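Local coordinates for synaptotagmin-4 (Rattus norvegicus, PDB 1W15), which takes part in the mobility of neuronal dense core vesicles through its interaction with the kinesin KIF1A, and is represented here by its C2B domain, at residues 17-22 and 102-107; 26-31 and 139-144; 30-35 and 57-62; 93-98 and 135-140; 119-124 and 130-135. One frame throughout, in Å; residues are numbered along the deposited sequence. Where two conformers were deposited one is given.

How the contacts relate
Contacts 1 and 3 lie in the core of the C2 sandwich and meet purely through apolar side chains, although the far end of 102-107 binds a calcium ion: each joins a strand of one four-stranded sheet to a strand of the other, and Phe102 of contact 1 touches Val34 of contact 3. Contacts 4 and 5, also buried, share helix 128-138. Contact 5 seats it on the edge of a sheet through Trp133, and contact 4 packs its last turn on a loop more lightly. Contact 2 is the surface one, where two turns meet through an arginine, a serine hydroxyl and a water. It shares Phe139 and Pro140 with contact 4, and Asn30 and Thr31 with contact 3.

Contact 1. Residues 17-22 and 102-107. With CA (calcium ion), chain B.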
# COMPACT_ATOMS: atom_id res chain seq x y z
N GLY A 17 20.85 3.74 -9.97
CA GLY A 17 19.44 3.89 -9.73
C GLY A 17 19.06 3.95 -8.26
O GLY A 17 19.90 4.01 -7.36
N GLU A 18 17.76 3.98 -8.03
CA GLU A 18 17.19 4.16 -6.68
C GLU A 18 16.04 3.20 -6.45
O GLU A 18 15.36 2.79 -7.39
CB GLU A 18 16.60 5.55 -6.54
CG GLU A 18 17.56 6.72 -6.52
CD GLU A 18 16.80 8.03 -6.51
OE1 GLU A 18 16.20 8.36 -5.48
OE2 GLU A 18 16.81 8.71 -7.53
N LEU A 19 15.78 2.91 -5.17
CA LEU A 19 14.77 1.93 -4.79
C LEU A 19 13.98 2.49 -3.63
O LEU A 19 14.56 3.04 -2.67
CB LEU A 19 15.41 0.60 -4.35
CG LEU A 19 14.42 -0.53 -4.03
CD1 LEU A 19 13.71 -0.99 -5.31
CD2 LEU A 19 15.11 -1.76 -3.33
N LEU A 20 12.66 2.47 -3.78
CA LEU A 20 11.76 3.02 -2.74
C LEU A 20 11.20 1.84 -1.95
O LEU A 20 10.58 0.91 -2.53
CB LEU A 20 10.63 3.80 -3.43
CG LEU A 20 9.54 4.34 -2.52
CD1 LEU A 20 10.09 5.41 -1.54
CD2 LEU A 20 8.39 4.95 -3.43
N VAL A 21 11.40 1.86 -0.62
CA VAL A 21 10.98 0.71 0.20
C VAL A 21 10.31 1.26 1.46
O VAL A 21 10.58 2.40 1.84
CB VAL A 21 12.12 -0.26 0.58
CG1 VAL A 21 12.70 -0.98 -0.69
CG2 VAL A 21 13.23 0.43 1.43
N SER A 22 9.37 0.50 2.02
CA SER A 22 8.72 0.93 3.27
C SER A 22 8.80 -0.23 4.24
O SER A 22 8.63 -1.40 3.81
CB SER A 22 7.23 1.30 3.00
OG SER A 22 6.61 1.76 4.18
N PHE A 102 18.32 -5.91 -0.04
CA PHE A 102 17.51 -5.82 -1.27
C PHE A 102 18.45 -5.90 -2.47
O PHE A 102 19.49 -5.17 -2.51
CB PHE A 102 16.78 -4.47 -1.34
CG PHE A 102 15.84 -4.22 -0.22
CD1 PHE A 102 16.30 -3.62 0.98
CD2 PHE A 102 14.47 -4.53 -0.35
CE1 PHE A 102 15.42 -3.39 2.02
CE2 PHE A 102 13.58 -4.29 0.71
CZ PHE A 102 14.04 -3.71 1.87
N LEU A 103 18.10 -6.76 -3.41
CA LEU A 103 18.85 -6.92 -4.65
C LEU A 103 17.91 -6.66 -5.81
O LEU A 103 16.88 -7.32 -5.93
CB LEU A 103 19.43 -8.36 -4.74
CG LEU A 103 20.23 -8.69 -3.46
CD1 LEU A 103 20.05 -10.10 -3.08
CD2 LEU A 103 21.67 -8.26 -3.59
N VAL A 104 18.26 -5.68 -6.64
CA VAL A 104 17.58 -5.44 -7.89
C VAL A 104 18.36 -6.20 -8.99
O VAL A 104 19.56 -5.93 -9.19
CB VAL A 104 17.49 -3.92 -8.21
CG1 VAL A 104 16.68 -3.73 -9.52
CG2 VAL A 104 16.85 -3.10 -7.00
N LEU A 105 17.67 -7.14 -9.64
CA LEU A 105 18.26 -8.09 -10.59
C LEU A 105 17.57 -7.95 -11.91
O LEU A 105 16.39 -7.58 -11.96
CB LEU A 105 18.06 -9.52 -10.07
CG LEU A 105 18.81 -9.78 -8.74
CD1 LEU A 105 17.92 -10.32 -7.65
CD2 LEU A 105 19.90 -10.78 -9.14
N ASP A 106 18.29 -8.29 -12.98
CA ASP A 106 17.71 -8.24 -14.30
C ASP A 106 17.39 -9.69 -14.67
O ASP A 106 18.30 -10.55 -14.69
CB ASP A 106 18.74 -7.64 -15.25
CG ASP A 106 18.31 -7.68 -16.68
OD1 ASP A 106 17.12 -7.56 -17.01
OD2 ASP A 106 19.14 -7.85 -17.57
N SER A 107 16.11 -9.97 -14.92
CA SER A 107 15.72 -11.31 -15.33
C SER A 107 16.13 -11.56 -16.77
O SER A 107 15.76 -10.80 -17.68
CB SER A 107 14.21 -11.47 -15.12
OG SER A 107 13.78 -12.66 -15.72
CA CA B . 16.71 -8.90 -19.29
O HOH W 1 17.35 -8.85 -21.96
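Leu19 reaches from strand 18-26 toward Phe102 and Val104 of strand 98-106, using both of its methyl branches. Its CG stands opposite the backbone N (chi1 -176°), which carries the fork well out from the strand. CD2 comes 3.8 Å from Phe102 CB, the two side chains crossing at about a right angle, and CD1 lies 4.1 Å from Val104 CG2 where those side chains slide past each other in opposite directions. Two residues on, Val21 points into the same space and meets the Phe102 ring. Its CG1 sits over one face, shifted toward the rim, 4.0 Å from the Phe102 ring centroid and 24° off the normal: a CH-pi contact whose closest carbon is Phe102 CE2, 3.7 Å from Val21 CG1. With an alanine in place of Phe102, Val21 CG1 would probably lose the ring face it rests on and a gap would open beside Leu19 CD2. The chain of residues 102-107 then runs out of this core to a calcium ion, bound by Asp106 OD1 at 2.7 Å together with Ser107 O, a water, Asp52 and Glu108. The ion is seen in this crystal, although the protein is classed as one that does not bind calcium. The two strand axes pass 9.5 Å apart with their directions at 128°, a gap bridged by side chains. Strand 18-26 has strands 31-40 and 144-149 as its sheet neighbours, and Phe102 also touches Val34 on strand 31-40 across the sandwich and Val57 on strand 53-61, the neighbour of its own strand.

Contact 2. Residues 26-31 and 139-144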
# COMPACT_ATOMS: atom_id res chain seq x y z
N GLN A 26 6.60 -4.51 13.86
CA GLN A 26 5.50 -4.85 14.77
C GLN A 26 6.20 -5.40 16.06
O GLN A 26 6.26 -6.62 16.26
CB GLN A 26 4.46 -5.83 14.04
CG GLN A 26 4.11 -5.55 12.56
CD GLN A 26 2.72 -5.97 12.04
OE1 GLN A 26 2.41 -5.72 10.87
NE2 GLN A 26 1.76 -6.57 12.73
N SER A 27 6.71 -4.47 16.91
CA SER A 27 7.53 -4.89 18.06
C SER A 27 6.90 -5.90 19.03
O SER A 27 7.62 -6.77 19.56
CB SER A 27 8.08 -3.68 18.85
OG SER A 27 7.08 -3.05 19.63
N THR A 28 5.59 -5.78 19.29
CA THR A 28 4.92 -6.70 20.24
C THR A 28 4.68 -8.08 19.63
O THR A 28 4.40 -9.04 20.36
CB THR A 28 3.57 -6.16 20.76
OG1 THR A 28 2.66 -6.01 19.66
CG2 THR A 28 3.73 -4.77 21.32
N THR A 29 4.77 -8.20 18.31
CA THR A 29 4.56 -9.54 17.68
C THR A 29 5.75 -10.10 16.88
O THR A 29 5.62 -11.13 16.24
CB THR A 29 3.37 -9.57 16.79
OG1 THR A 29 3.53 -8.57 15.76
CG2 THR A 29 2.12 -9.22 17.58
N ASN A 30 6.89 -9.45 16.96
CA ASN A 30 8.08 -9.94 16.28
C ASN A 30 7.82 -10.24 14.80
O ASN A 30 8.13 -11.34 14.34
CB ASN A 30 8.56 -11.21 16.98
CG ASN A 30 8.53 -11.05 18.47
OD1 ASN A 30 9.16 -10.13 19.04
ND2 ASN A 30 7.77 -11.93 19.12
N THR A 31 7.20 -9.31 14.09
CA THR A 31 7.14 -9.43 12.61
C THR A 31 7.64 -8.13 12.06
O THR A 31 7.62 -7.10 12.75
CB THR A 31 5.74 -9.73 12.01
OG1 THR A 31 4.79 -8.89 12.61
CG2 THR A 31 5.24 -11.20 12.25
N PHE A 139 10.52 3.84 15.93
CA PHE A 139 9.09 4.00 15.77
C PHE A 139 8.37 2.69 15.44
O PHE A 139 7.83 2.54 14.29
CB PHE A 139 8.79 5.05 14.69
CG PHE A 139 9.23 6.46 15.05
CD1 PHE A 139 10.51 6.92 14.76
CD2 PHE A 139 8.34 7.33 15.68
CE1 PHE A 139 10.91 8.25 15.07
CE2 PHE A 139 8.74 8.64 16.03
CZ PHE A 139 10.01 9.10 15.70
N PRO A 140 8.33 1.75 16.38
CA PRO A 140 7.68 0.47 16.10
C PRO A 140 6.21 0.72 15.79
O PRO A 140 5.65 1.72 16.28
CB PRO A 140 7.92 -0.36 17.36
CG PRO A 140 8.24 0.68 18.44
CD PRO A 140 8.90 1.78 17.75
N ARG A 141 5.65 -0.07 14.86
CA ARG A 141 4.26 0.04 14.37
C ARG A 141 4.00 1.18 13.41
O ARG A 141 2.85 1.35 12.97
CB ARG A 141 3.20 0.05 15.53
CG ARG A 141 3.08 -1.28 16.25
CD ARG A 141 2.27 -1.24 17.64
NE ARG A 141 2.95 -0.32 18.56
CZ ARG A 141 4.03 -0.63 19.24
NH1 ARG A 141 4.54 -1.84 19.18
NH2 ARG A 141 4.64 0.29 19.93
N ARG A 142 5.00 1.99 13.08
CA ARG A 142 4.79 3.00 12.07
C ARG A 142 5.41 2.49 10.74
O ARG A 142 6.46 1.88 10.74
CB ARG A 142 5.46 4.34 12.38
CG ARG A 142 4.85 5.05 13.62
CD ARG A 142 3.30 4.84 13.87
NE ARG A 142 2.94 5.34 15.21
CZ ARG A 142 2.80 4.60 16.32
NH1 ARG A 142 2.94 3.30 16.32
NH2 ARG A 142 2.50 5.19 17.48
N GLN A 143 4.67 2.56 9.65
CA GLN A 143 5.27 2.18 8.36
C GLN A 143 6.04 3.39 7.93
O GLN A 143 5.52 4.50 8.01
CB GLN A 143 4.22 1.87 7.32
CG GLN A 143 4.04 0.42 7.07
CD GLN A 143 4.70 -0.03 5.79
OE1 GLN A 143 5.91 -0.20 5.74
NE2 GLN A 143 3.88 -0.29 4.75
N ILE A 144 7.30 3.21 7.55
CA ILE A 144 8.10 4.34 7.12
C ILE A 144 8.67 3.99 5.73
O ILE A 144 9.18 2.88 5.56
CB ILE A 144 9.27 4.59 8.09
CG1 ILE A 144 8.76 4.78 9.54
CG2 ILE A 144 10.14 5.80 7.63
CD1 ILE A 144 9.87 4.50 10.59
O HOH W 2 3.58 -4.44 17.51
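Ser27 and Arg141 make the one direct hydrogen bond between these two turns. Arg141 NH1 donates to Ser27 OG at 2.8 Å, but the bond is bent, with 144° at the hydrogen, and the oxygen stands 15° out of the guanidinium plane. The arginine chain gets there by folding at chi3, which brings the guanidinium round to the hairpin turn. A water adds a second link: it lies in the guanidinium plane, accepts from Arg141 NH1 at 3.2 Å and also takes the backbone N-H of Thr28, at 3.0 Å from that N. NH1 therefore has two oxygen partners, and together they hold the flat group against the turn.

Packing is slight by comparison. Pro140 CB rests 3.6 Å from Ser27 CB, and the methyl of Thr28 approaches obliquely, CG2 standing 3.7 Å from Arg141 NH1, the two side chains crossing at about a right angle.

Backbone bonds shape both partners. Arg142 N to Phe139 O, 3.1 Å, closes a type II turn with Pro140 and Arg141 at its corners, and Arg141 takes the positive phi (76°) that such a turn requires at its second corner. On the other side Thr29 N bonds Gln26 O at 3.0 Å, and Gln26 N bonds Thr31 O at 3.0 Å. With Asn30 in the left-handed region, this is the familiar tight beta hairpin with a G1 bulge, here linking strands 18-26 and 31-40 and meeting the loop that leads from helix 128-138 into strand 144-149.

Contact 3. Residues 30-35 and 57-62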
# COMPACT_ATOMS: atom_id res chain seq x y z
N ASN A 30 6.89 -9.45 16.96
CA ASN A 30 8.08 -9.94 16.28
C ASN A 30 7.82 -10.24 14.80
O ASN A 30 8.13 -11.34 14.34
CB ASN A 30 8.56 -11.21 16.98
CG ASN A 30 8.53 -11.05 18.47
OD1 ASN A 30 9.16 -10.13 19.04
ND2 ASN A 30 7.77 -11.93 19.12
N THR A 31 7.20 -9.31 14.09
CA THR A 31 7.14 -9.43 12.61
C THR A 31 7.64 -8.13 12.06
O THR A 31 7.62 -7.10 12.75
CB THR A 31 5.74 -9.73 12.01
OG1 THR A 31 4.79 -8.89 12.61
CG2 THR A 31 5.24 -11.20 12.25
N LEU A 32 8.12 -8.18 10.82
CA LEU A 32 8.61 -6.97 10.19
C LEU A 32 7.95 -7.01 8.83
O LEU A 32 8.08 -8.02 8.12
CB LEU A 32 10.13 -7.05 10.01
CG LEU A 32 10.82 -5.94 9.23
CD1 LEU A 32 10.83 -4.55 9.97
CD2 LEU A 32 12.27 -6.41 8.92
N THR A 33 7.27 -5.94 8.46
CA THR A 33 6.66 -5.94 7.13
C THR A 33 7.51 -5.07 6.23
O THR A 33 7.96 -3.98 6.62
CB THR A 33 5.18 -5.51 7.20
OG1 THR A 33 5.09 -4.10 7.32
CG2 THR A 33 4.57 -6.05 8.52
N VAL A 34 7.76 -5.55 5.02
CA VAL A 34 8.66 -4.86 4.10
C VAL A 34 7.89 -4.73 2.78
O VAL A 34 7.42 -5.75 2.23
CB VAL A 34 9.96 -5.71 3.86
CG1 VAL A 34 10.83 -5.07 2.78
CG2 VAL A 34 10.81 -5.93 5.19
N VAL A 35 7.81 -3.52 2.27
CA VAL A 35 7.14 -3.29 0.99
C VAL A 35 8.21 -2.83 0.00
O VAL A 35 8.89 -1.82 0.19
CB VAL A 35 6.02 -2.21 1.06
CG1 VAL A 35 5.23 -2.15 -0.29
CG2 VAL A 35 5.08 -2.50 2.26
N VAL A 57 14.68 -10.06 -1.71
CA VAL A 57 14.80 -9.51 -0.37
C VAL A 57 15.29 -10.65 0.56
O VAL A 57 14.61 -11.66 0.72
CB VAL A 57 13.47 -8.93 0.16
CG1 VAL A 57 13.70 -8.21 1.54
CG2 VAL A 57 12.82 -7.93 -0.85
N ASN A 58 16.47 -10.49 1.16
CA ASN A 58 17.02 -11.50 2.08
C ASN A 58 16.99 -10.93 3.48
O ASN A 58 17.38 -9.79 3.66
CB ASN A 58 18.47 -11.87 1.68
CG ASN A 58 18.54 -12.61 0.36
OD1 ASN A 58 17.70 -13.47 0.11
ND2 ASN A 58 19.54 -12.30 -0.50
N LEU A 59 16.62 -11.74 4.47
CA LEU A 59 16.60 -11.31 5.87
C LEU A 59 17.70 -12.09 6.59
O LEU A 59 17.77 -13.31 6.44
CB LEU A 59 15.26 -11.69 6.48
CG LEU A 59 15.04 -11.24 7.93
CD1 LEU A 59 14.79 -9.76 7.97
CD2 LEU A 59 13.88 -11.99 8.56
N TYR A 60 18.54 -11.37 7.35
CA TYR A 60 19.70 -11.98 8.04
C TYR A 60 19.52 -11.78 9.53
O TYR A 60 19.15 -10.68 9.96
CB TYR A 60 20.98 -11.27 7.65
CG TYR A 60 21.32 -11.56 6.20
CD1 TYR A 60 22.00 -12.75 5.86
CD2 TYR A 60 20.95 -10.67 5.19
CE1 TYR A 60 22.30 -13.06 4.50
CE2 TYR A 60 21.27 -10.95 3.85
CZ TYR A 60 21.94 -12.16 3.52
OH TYR A 60 22.23 -12.43 2.18
N HIS A 61 19.82 -12.83 10.28
CA HIS A 61 20.01 -12.70 11.75
C HIS A 61 21.50 -12.89 12.05
O HIS A 61 22.03 -13.99 11.90
CB HIS A 61 19.16 -13.75 12.44
CG HIS A 61 19.15 -13.62 13.93
ND1 HIS A 61 18.61 -14.59 14.76
CD2 HIS A 61 19.59 -12.63 14.75
CE1 HIS A 61 18.73 -14.21 16.02
NE2 HIS A 61 19.32 -13.03 16.04
N ALA A 62 22.16 -11.81 12.41
CA ALA A 62 23.61 -11.75 12.42
C ALA A 62 24.05 -12.04 10.96
O ALA A 62 23.70 -11.28 10.03
CB ALA A 62 24.19 -12.77 13.43
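Inside the beta sandwich that defines a C2 domain, Leu32 and Val34 of one sheet face Leu59 and Val57 of the other. The strands run in roughly opposite directions, so Leu32 lies across from Leu59 and Val34 across from Val57, and all four point inward. Leu32 CD2 meets Leu59 CD1 at 4.3 Å, methyl against methyl. Val34 CG1 comes to 4.4 Å from Val57 CG1, and in both valines the methyl that does the touching is the one turned opposite the backbone N (chi1 174° in Val34 and -174° in Val57), where it reaches toward the facing sheet.

These are loose contacts, little closer than the limit of touching, and they bury little surface. The backbones stay well separated: CA of Leu32 is 10.1 Å from CA of Leu59, and CA of Val34 is 8.9 Å from CA of Val57. That is the spacing of two sheets held apart by a layer of hydrocarbon, with the in-plane bonding left to each strand's own sheet.

Other groups fill in around the pairs. Trp133 of helix 128-138 packs on Leu32 CD2, Val34 also touches Leu23 of strand 18-26, and Val57 touches Val100. Leu59 also leans on Ile66 and Ile98, while in the sheets themselves strand 31-40 lies between 18-26 and 80-89, and strand 53-61 between 64-70 and 98-106.

Contact 4. Residues 93-98 and 135-140; sequences ESLEEI and EICDFP. With CA (calcium ion), chain C.
Ile136 and Cys137, in the last turn of helix 128-138, pack on Leu95 in the loop between strands 80-89 and 98-106, so that the end of the C2B helix is held beside one end of the sandwich. Ile136 comes first. It is modelled in two conformers; in one of them CG2 approaches Leu95 CD2 at 3.8 Å, the side chains crossing at about a right angle. Its other neighbours include Leu23 and Tyr25 of strand 18-26. Cys137 follows, with SG opposite the carbonyl carbon and beside the backbone N (chi1 -63°), which lays the sulfur along Leu95: SG is 3.7 Å from Leu95 CB and 3.9 Å from its CD2. The same methyl, Leu95 CD2, thus serves both residues, and CB adds a second touch on the sulfur.

The helix ends just after. Phe139 leaves helical angles although its N still bonds Glu135 O at 2.8 Å. Leu95 opens a type I turn, closed by Ile98 N to Leu95 O at 3.1 Å. At the start of this loop a calcium ion is bound by the backbone: Glu93 O lies 2.5 Å from the ion, and two waters bind it as well.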
# COMPACT_ATOMS: atom_id res chain seq x y z
N GLU A 93 13.90 -10.87 20.10
CA GLU A 93 13.07 -9.87 20.75
C GLU A 93 13.30 -8.44 20.28
O GLU A 93 12.60 -7.52 20.72
CB GLU A 93 13.23 -9.98 22.29
CG GLU A 93 12.46 -11.17 22.88
CD GLU A 93 11.11 -11.43 22.17
OE1 GLU A 93 10.13 -10.66 22.41
OE2 GLU A 93 11.03 -12.41 21.37
N SER A 94 14.27 -8.24 19.41
CA SER A 94 14.52 -6.93 18.84
C SER A 94 15.15 -7.08 17.46
O SER A 94 15.48 -8.20 17.04
CB SER A 94 15.46 -6.15 19.73
OG SER A 94 16.77 -6.69 19.66
N LEU A 95 15.34 -5.93 16.80
CA LEU A 95 15.97 -5.84 15.49
C LEU A 95 17.50 -5.58 15.53
O LEU A 95 18.12 -5.30 14.49
CB LEU A 95 15.29 -4.71 14.75
CG LEU A 95 14.18 -5.00 13.74
CD1 LEU A 95 13.44 -6.38 13.79
CD2 LEU A 95 13.28 -3.83 13.55
N GLU A 96 18.07 -5.62 16.73
CA GLU A 96 19.48 -5.29 16.93
C GLU A 96 20.44 -6.03 15.97
O GLU A 96 21.33 -5.39 15.39
CB GLU A 96 19.90 -5.48 18.40
CG GLU A 96 20.33 -6.91 18.76
CD GLU A 96 20.92 -7.07 20.16
OE1 GLU A 96 20.36 -6.50 21.13
OE2 GLU A 96 21.94 -7.79 20.31
N GLU A 97 20.24 -7.34 15.80
CA GLU A 97 21.08 -8.18 14.91
C GLU A 97 20.41 -8.57 13.60
O GLU A 97 20.88 -9.46 12.87
CB GLU A 97 21.54 -9.44 15.65
CG GLU A 97 22.56 -9.11 16.73
CD GLU A 97 22.99 -10.33 17.53
OE1 GLU A 97 23.92 -11.06 17.08
OE2 GLU A 97 22.42 -10.55 18.62
N ILE A 98 19.31 -7.91 13.29
CA ILE A 98 18.58 -8.22 12.07
C ILE A 98 19.01 -7.25 10.98
O ILE A 98 19.15 -6.06 11.24
CB ILE A 98 17.05 -8.11 12.36
CG1 ILE A 98 16.63 -9.16 13.39
CG2 ILE A 98 16.20 -8.18 11.08
CD1 ILE A 98 16.71 -10.61 12.91
N GLU A 135 15.14 4.55 12.36
CA GLU A 135 13.82 5.15 12.45
C GLU A 135 12.78 4.02 12.69
O GLU A 135 11.90 4.16 13.56
CB GLU A 135 13.51 5.98 11.19
CG GLU A 135 12.41 7.01 11.39
CD GLU A 135 12.18 7.91 10.17
OE1 GLU A 135 13.11 8.04 9.34
OE2 GLU A 135 11.08 8.50 10.06
N ILE A 136 12.94 2.91 11.94
CA ILE A 136 12.19 1.64 12.06
C ILE A 136 12.18 1.05 13.52
O ILE A 136 11.09 0.57 14.05
CB ILE A 136 12.78 0.58 11.05
CG1 ILE A 136 12.38 0.90 9.60
CG2 ILE A 136 12.40 -0.85 11.42
CD1 ILE A 136 13.39 0.37 8.56
N CYS A 137 13.36 1.10 14.15
CA CYS A 137 13.54 0.68 15.53
C CYS A 137 13.04 1.73 16.51
O CYS A 137 12.52 1.40 17.58
CB CYS A 137 15.00 0.38 15.79
SG CYS A 137 15.61 -0.99 14.80
N ASP A 138 13.19 3.00 16.17
CA ASP A 138 12.71 4.09 17.06
C ASP A 138 11.17 4.23 17.05
O ASP A 138 10.60 4.72 18.03
CB ASP A 138 13.36 5.44 16.74
CG ASP A 138 14.83 5.52 17.15
OD1 ASP A 138 15.33 4.65 17.91
OD2 ASP A 138 15.55 6.41 16.71
N PHE A 139 10.52 3.84 15.93
CA PHE A 139 9.09 4.00 15.77
C PHE A 139 8.37 2.69 15.44
O PHE A 139 7.83 2.54 14.29
CB PHE A 139 8.79 5.05 14.69
CG PHE A 139 9.23 6.46 15.05
CD1 PHE A 139 10.51 6.92 14.76
CD2 PHE A 139 8.34 7.33 15.68
CE1 PHE A 139 10.91 8.25 15.07
CE2 PHE A 139 8.74 8.64 16.03
CZ PHE A 139 10.01 9.10 15.70
N PRO A 140 8.33 1.75 16.38
CA PRO A 140 7.68 0.47 16.10
C PRO A 140 6.21 0.72 15.79
O PRO A 140 5.65 1.72 16.28
CB PRO A 140 7.92 -0.36 17.36
CG PRO A 140 8.24 0.68 18.44
CD PRO A 140 8.90 1.78 17.75
CA CA C . 11.21 -6.11 22.25
O HOH W 3 12.78 -4.75 22.25
O HOH W 4 9.93 -6.99 20.53

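Contact 5. Residues 119-124 and 130-135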
# COMPACT_ATOMS: atom_id res chain seq x y z
N LEU A 119 21.01 -2.82 -1.83
CA LEU A 119 20.70 -1.92 -0.72
C LEU A 119 20.64 -2.74 0.55
O LEU A 119 19.96 -3.79 0.58
CB LEU A 119 19.35 -1.22 -0.97
CG LEU A 119 18.78 -0.47 0.26
CD1 LEU A 119 19.72 0.74 0.65
CD2 LEU A 119 17.32 -0.10 0.07
N VAL A 120 21.35 -2.31 1.58
CA VAL A 120 21.28 -2.99 2.87
C VAL A 120 20.75 -2.07 3.98
O VAL A 120 21.22 -0.95 4.11
CB VAL A 120 22.64 -3.58 3.28
CG1 VAL A 120 22.61 -4.16 4.69
CG2 VAL A 120 23.06 -4.67 2.28
N LEU A 121 19.81 -2.56 4.79
CA LEU A 121 19.37 -1.81 5.96
C LEU A 121 19.68 -2.62 7.19
O LEU A 121 19.37 -3.81 7.22
CB LEU A 121 17.87 -1.54 5.93
CG LEU A 121 17.12 -0.92 4.74
CD1 LEU A 121 15.72 -0.45 5.17
CD2 LEU A 121 17.82 0.16 3.94
N GLY A 122 20.28 -2.00 8.21
CA GLY A 122 20.65 -2.73 9.41
C GLY A 122 21.34 -1.79 10.36
O GLY A 122 21.57 -0.63 10.01
N ALA A 123 21.67 -2.28 11.56
CA ALA A 123 22.11 -1.37 12.62
C ALA A 123 23.47 -0.77 12.31
O ALA A 123 23.76 0.36 12.71
CB ALA A 123 22.10 -2.05 13.98
N THR A 124 24.30 -1.51 11.57
CA THR A 124 25.62 -1.03 11.23
C THR A 124 25.74 -0.60 9.78
O THR A 124 26.84 -0.30 9.33
CB THR A 124 26.70 -2.10 11.52
OG1 THR A 124 26.44 -3.25 10.70
CG2 THR A 124 26.60 -2.59 12.97
N GLY A 130 21.35 2.65 7.22
CA GLY A 130 21.48 3.02 8.63
C GLY A 130 20.37 3.90 9.24
O GLY A 130 19.79 3.54 10.29
N GLY A 131 20.10 5.05 8.63
CA GLY A 131 19.11 5.99 9.22
C GLY A 131 17.67 5.47 9.12
O GLY A 131 16.83 5.70 9.99
N HIS A 132 17.39 4.77 8.02
CA HIS A 132 16.06 4.22 7.81
C HIS A 132 15.82 3.13 8.87
O HIS A 132 14.79 3.11 9.53
CB HIS A 132 15.94 3.65 6.37
CG HIS A 132 14.52 3.35 5.96
ND1 HIS A 132 14.17 2.99 4.67
CD2 HIS A 132 13.36 3.33 6.68
CE1 HIS A 132 12.86 2.78 4.60
NE2 HIS A 132 12.34 2.99 5.80
N TRP A 133 16.82 2.26 9.07
CA TRP A 133 16.73 1.22 10.12
C TRP A 133 16.58 1.81 11.54
O TRP A 133 15.81 1.30 12.34
CB TRP A 133 17.95 0.34 10.10
CG TRP A 133 17.75 -0.99 10.77
CD1 TRP A 133 18.33 -1.43 11.97
CD2 TRP A 133 16.94 -2.07 10.31
NE1 TRP A 133 17.94 -2.72 12.21
CE2 TRP A 133 17.08 -3.14 11.23
CE3 TRP A 133 16.11 -2.26 9.19
CZ2 TRP A 133 16.42 -4.37 11.07
CZ3 TRP A 133 15.46 -3.49 9.03
CH2 TRP A 133 15.62 -4.52 9.97
N LYS A 134 17.34 2.85 11.84
CA LYS A 134 17.20 3.52 13.16
C LYS A 134 15.75 4.00 13.41
O LYS A 134 15.19 3.88 14.53
CB LYS A 134 18.20 4.67 13.28
CG LYS A 134 17.99 5.45 14.59
CD LYS A 134 19.17 6.26 15.04
CE LYS A 134 18.72 7.31 16.10
NZ LYS A 134 18.12 6.73 17.40
N GLU A 135 15.14 4.55 12.36
CA GLU A 135 13.82 5.15 12.45
C GLU A 135 12.78 4.02 12.69
O GLU A 135 11.90 4.16 13.56
CB GLU A 135 13.51 5.98 11.19
CG GLU A 135 12.41 7.01 11.39
CD GLU A 135 12.18 7.91 10.17
OE1 GLU A 135 13.11 8.04 9.34
OE2 GLU A 135 11.08 8.50 10.06
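Gly130 O accepts the backbone N-H of Lys134 at 3.0 Å, and the helical turn so closed presents Trp133 and His132 to Leu121 and Gly122. The indole lies over the glycine. Gly122 CA is 3.6 Å from the centroid of the five-membered ring of Trp133 and only 10° off its normal, a CH-pi contact made nearly straight down. Gly122 C is closer still, 3.4 Å from Trp133 CD1, in a tight layer of backbone on ring. At the other end of the indole, Leu121 CB meets Trp133 CE3 at 3.8 Å. With Trp133 CG swung opposite its backbone N (chi1 -160°), the ring leans along the strand end. Leu121 CD1 comes obliquely to His132 ND1 at 3.8 Å, while the polar atoms of that imidazole bond to His148 and to Ile144 O. Gly122 N is buried here without any partner in the model. A leucine in place of Trp133 would probably leave Gly122 without its aromatic cover and open a gap between helix and strand. Helix 128-138 thus sits against the end of strand 114-121, where Trp133 also reaches Leu23, Ile98 and Val100, and Leu121 rests on Phe102 of strand 98-106.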